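PDB 6NKD: spore germination lipase LipC from Metagenome, which probably acts as a GDSL-family lipase in spore germination, hydrolysing lipid esters such as lysophospholipids. Local coordinates for residues 106-111 / 158-163. Residues are numbered along the deposited sequence; the frame is centred on the assembly and turned at random.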
loop_
_atom_site.group_PDB
_atom_site.type_symbol
_atom_site.label_atom_id
_atom_site.label_comp_id
_atom_site.label_asym_id
_atom_site.label_seq_id
_atom_site.Cartn_x
_atom_site.Cartn_y
_atom_site.Cartn_z
ATOM N N HIS A 106 -28.954 -7.895 10.075
ATOM C CA HIS A 106 -28.540 -8.379 8.762
ATOM C C HIS A 106 -27.275 -9.220 8.857
ATOM O O HIS A 106 -27.124 -10.208 8.128
ATOM C CB HIS A 106 -28.331 -7.202 7.809
ATOM C CG HIS A 106 -29.599 -6.514 7.412
ATOM N ND1 HIS A 106 -29.618 -5.377 6.635
ATOM C CD2 HIS A 106 -30.894 -6.804 7.684
ATOM C CE1 HIS A 106 -30.868 -4.995 6.446
ATOM N NE2 HIS A 106 -31.662 -5.845 7.072
ATOM N N CYS A 107 -26.354 -8.845 9.749
ATOM C CA CYS A 107 -25.129 -9.619 9.920
ATOM C C CYS A 107 -25.429 -11.000 10.490
ATOM O O CYS A 107 -24.919 -12.013 9.997
ATOM C CB CYS A 107 -24.154 -8.868 10.827
ATOM S SG CYS A 107 -23.509 -7.319 10.161
ATOM N N GLN A 108 -26.255 -11.058 11.540
ATOM C CA GLN A 108 -26.613 -12.344 12.129
ATOM C C GLN A 108 -27.328 -13.237 11.122
ATOM O O GLN A 108 -27.205 -14.466 11.182
ATOM C CB GLN A 108 -27.481 -12.125 13.369
ATOM C CG GLN A 108 -27.239 -13.118 14.497
ATOM C CD GLN A 108 -28.188 -14.299 14.458
ATOM O OE1 GLN A 108 -29.031 -14.460 15.341
ATOM N NE2 GLN A 108 -28.054 -15.136 13.436
ATOM N N LYS A 109 -28.069 -12.638 10.187
ATOM C CA LYS A 109 -28.706 -13.415 9.130
ATOM C C LYS A 109 -27.680 -13.929 8.125
ATOM O O LYS A 109 -27.763 -15.080 7.680
ATOM C CB LYS A 109 -29.768 -12.563 8.435
ATOM C CG LYS A 109 -30.191 -13.060 7.065
ATOM C CD LYS A 109 -31.008 -11.998 6.342
ATOM C CE LYS A 109 -30.250 -10.675 6.279
ATOM N NZ LYS A 109 -31.064 -9.572 5.695
ATOM N N ASN A 110 -26.706 -13.092 7.758
ATOM C CA ASN A 110 -25.688 -13.516 6.802
ATOM C C ASN A 110 -24.756 -14.559 7.409
ATOM O O ASN A 110 -24.333 -15.494 6.719
ATOM C CB ASN A 110 -24.890 -12.309 6.309
ATOM C CG ASN A 110 -25.748 -11.313 5.556
ATOM O OD1 ASN A 110 -26.770 -11.673 4.970
ATOM N ND2 ASN A 110 -25.334 -10.051 5.564
ATOM N N TYR A 111 -24.415 -14.406 8.691
ATOM C CA TYR A 111 -23.611 -15.419 9.370
ATOM C C TYR A 111 -24.309 -16.773 9.346
ATOM O O TYR A 111 -23.692 -17.798 9.036
ATOM C CB TYR A 111 -23.324 -14.988 10.809
ATOM C CG TYR A 111 -22.082 -14.140 10.972
ATOM C CD1 TYR A 111 -20.817 -14.711 10.914
ATOM C CD2 TYR A 111 -22.172 -12.774 11.201
ATOM C CE1 TYR A 111 -19.679 -13.944 11.069
ATOM C CE2 TYR A 111 -21.039 -11.998 11.357
ATOM C CZ TYR A 111 -19.796 -12.587 11.290
ATOM O OH TYR A 111 -18.665 -11.819 11.445
ATOM N N LYS A 158 -23.997 -15.756 19.686
ATOM C CA LYS A 158 -23.705 -17.008 20.370
ATOM C C LYS A 158 -24.771 -18.069 20.124
ATOM O O LYS A 158 -24.530 -19.245 20.418
ATOM C CB LYS A 158 -23.548 -16.761 21.873
ATOM C CG LYS A 158 -22.762 -17.840 22.608
ATOM C CD LYS A 158 -22.775 -17.617 24.112
ATOM C CE LYS A 158 -22.056 -18.740 24.844
ATOM N NZ LYS A 158 -22.203 -18.628 26.323
ATOM N N GLN A 159 -25.935 -17.683 19.591
ATOM C CA GLN A 159 -26.959 -18.665 19.253
ATOM C C GLN A 159 -26.475 -19.633 18.183
ATOM O O GLN A 159 -26.955 -20.770 18.110
ATOM C CB GLN A 159 -28.229 -17.953 18.780
ATOM C CG GLN A 159 -28.792 -16.939 19.763
ATOM C CD GLN A 159 -29.667 -17.574 20.826
ATOM O OE1 GLN A 159 -29.383 -17.475 22.020
ATOM N NE2 GLN A 159 -30.745 -18.222 20.397
ATOM N N LEU A 160 -25.524 -19.205 17.351
ATOM C CA LEU A 160 -25.038 -20.013 16.240
ATOM C C LEU A 160 -24.023 -21.066 16.662
ATOM O O LEU A 160 -23.627 -21.885 15.825
ATOM C CB LEU A 160 -24.413 -19.113 15.166
ATOM C CG LEU A 160 -25.307 -18.195 14.324
ATOM C CD1 LEU A 160 -25.784 -16.982 15.112
ATOM C CD2 LEU A 160 -24.578 -17.756 13.063
ATOM N N GLU A 161 -23.598 -21.075 17.923
ATOM C CA GLU A 161 -22.555 -21.998 18.350
ATOM C C GLU A 161 -23.098 -23.417 18.463
ATOM O O GLU A 161 -24.176 -23.641 19.024
ATOM C CB GLU A 161 -21.962 -21.556 19.688
ATOM C CG GLU A 161 -20.914 -22.521 20.236
ATOM C CD GLU A 161 -20.187 -21.982 21.453
ATOM O OE1 GLU A 161 -20.605 -22.292 22.588
ATOM O OE2 GLU A 161 -19.195 -21.245 21.270
ATOM N N SER A 162 -22.341 -24.380 17.919
ATOM C CA SER A 162 -22.620 -25.811 18.064
ATOM C C SER A 162 -21.270 -26.480 18.337
ATOM O O SER A 162 -20.651 -27.071 17.449
ATOM C CB SER A 162 -23.312 -26.385 16.829
ATOM O OG SER A 162 -23.779 -27.702 17.069
ATOM N N ALA A 163 -20.814 -26.368 19.583
ATOM C CA ALA A 163 -19.491 -26.842 19.954
ATOM C C ALA A 163 -19.409 -28.365 19.843
ATOM O O ALA A 163 -20.412 -29.064 20.018
ATOM C CB ALA A 163 -19.155 -26.405 21.378
#
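Leu-160 makes a small van der Waals packing contact with Gln-108 and Tyr-111, where the loop between helix 144-157 and strand 166-169 comes up against the middle of helix 98-122. Strand 166-169 is an outermost strand of the parallel sheet in this SGNH-hydrolase fold, so the contact joins the approach to that edge strand with a long helix. Only 147 Å² is buried, and the nearest backbones, at Tyr-111 and Leu-160, keep their CA atoms 8.4 Å apart; the side chain of Leu-160 reaches across into that gap. Its CG lies anti to its own carbonyl carbon (chi1 -70°), which directs the branch at the helix, and chi2 of 75° sets one methyl on each partner. Leu-160 CD2 meets the root of the tyrosine, 3.8 Å from Tyr-111 CB and 3.9 Å from Tyr-111 C, rather than the aromatic ring. Leu-160 CD1 lies against the end of the glutamine, 3.7 Å from Gln-108 CD. The Gln-108 chain bends at chi2, and it and Leu-160 run past one another in opposite directions, alongside rather than end to end.

Beyond CB, the tyrosine turns inward: its side chain touches Phe-153 and Leu-157 of helix 144-157, and its OH makes a weak hydrogen bond to Gly-79 O. One turn earlier, Cys-107 is tied by a disulfide to Cys-80, close in sequence to Asn-82, a probable substrate-binding residue. With CD1 against the Gln-108 amide and CD2 against Tyr-111 CB and its backbone carbon, what passes between the two segments is van der Waals contact, hydrophobic on the tyrosine side, without directional polar bonds.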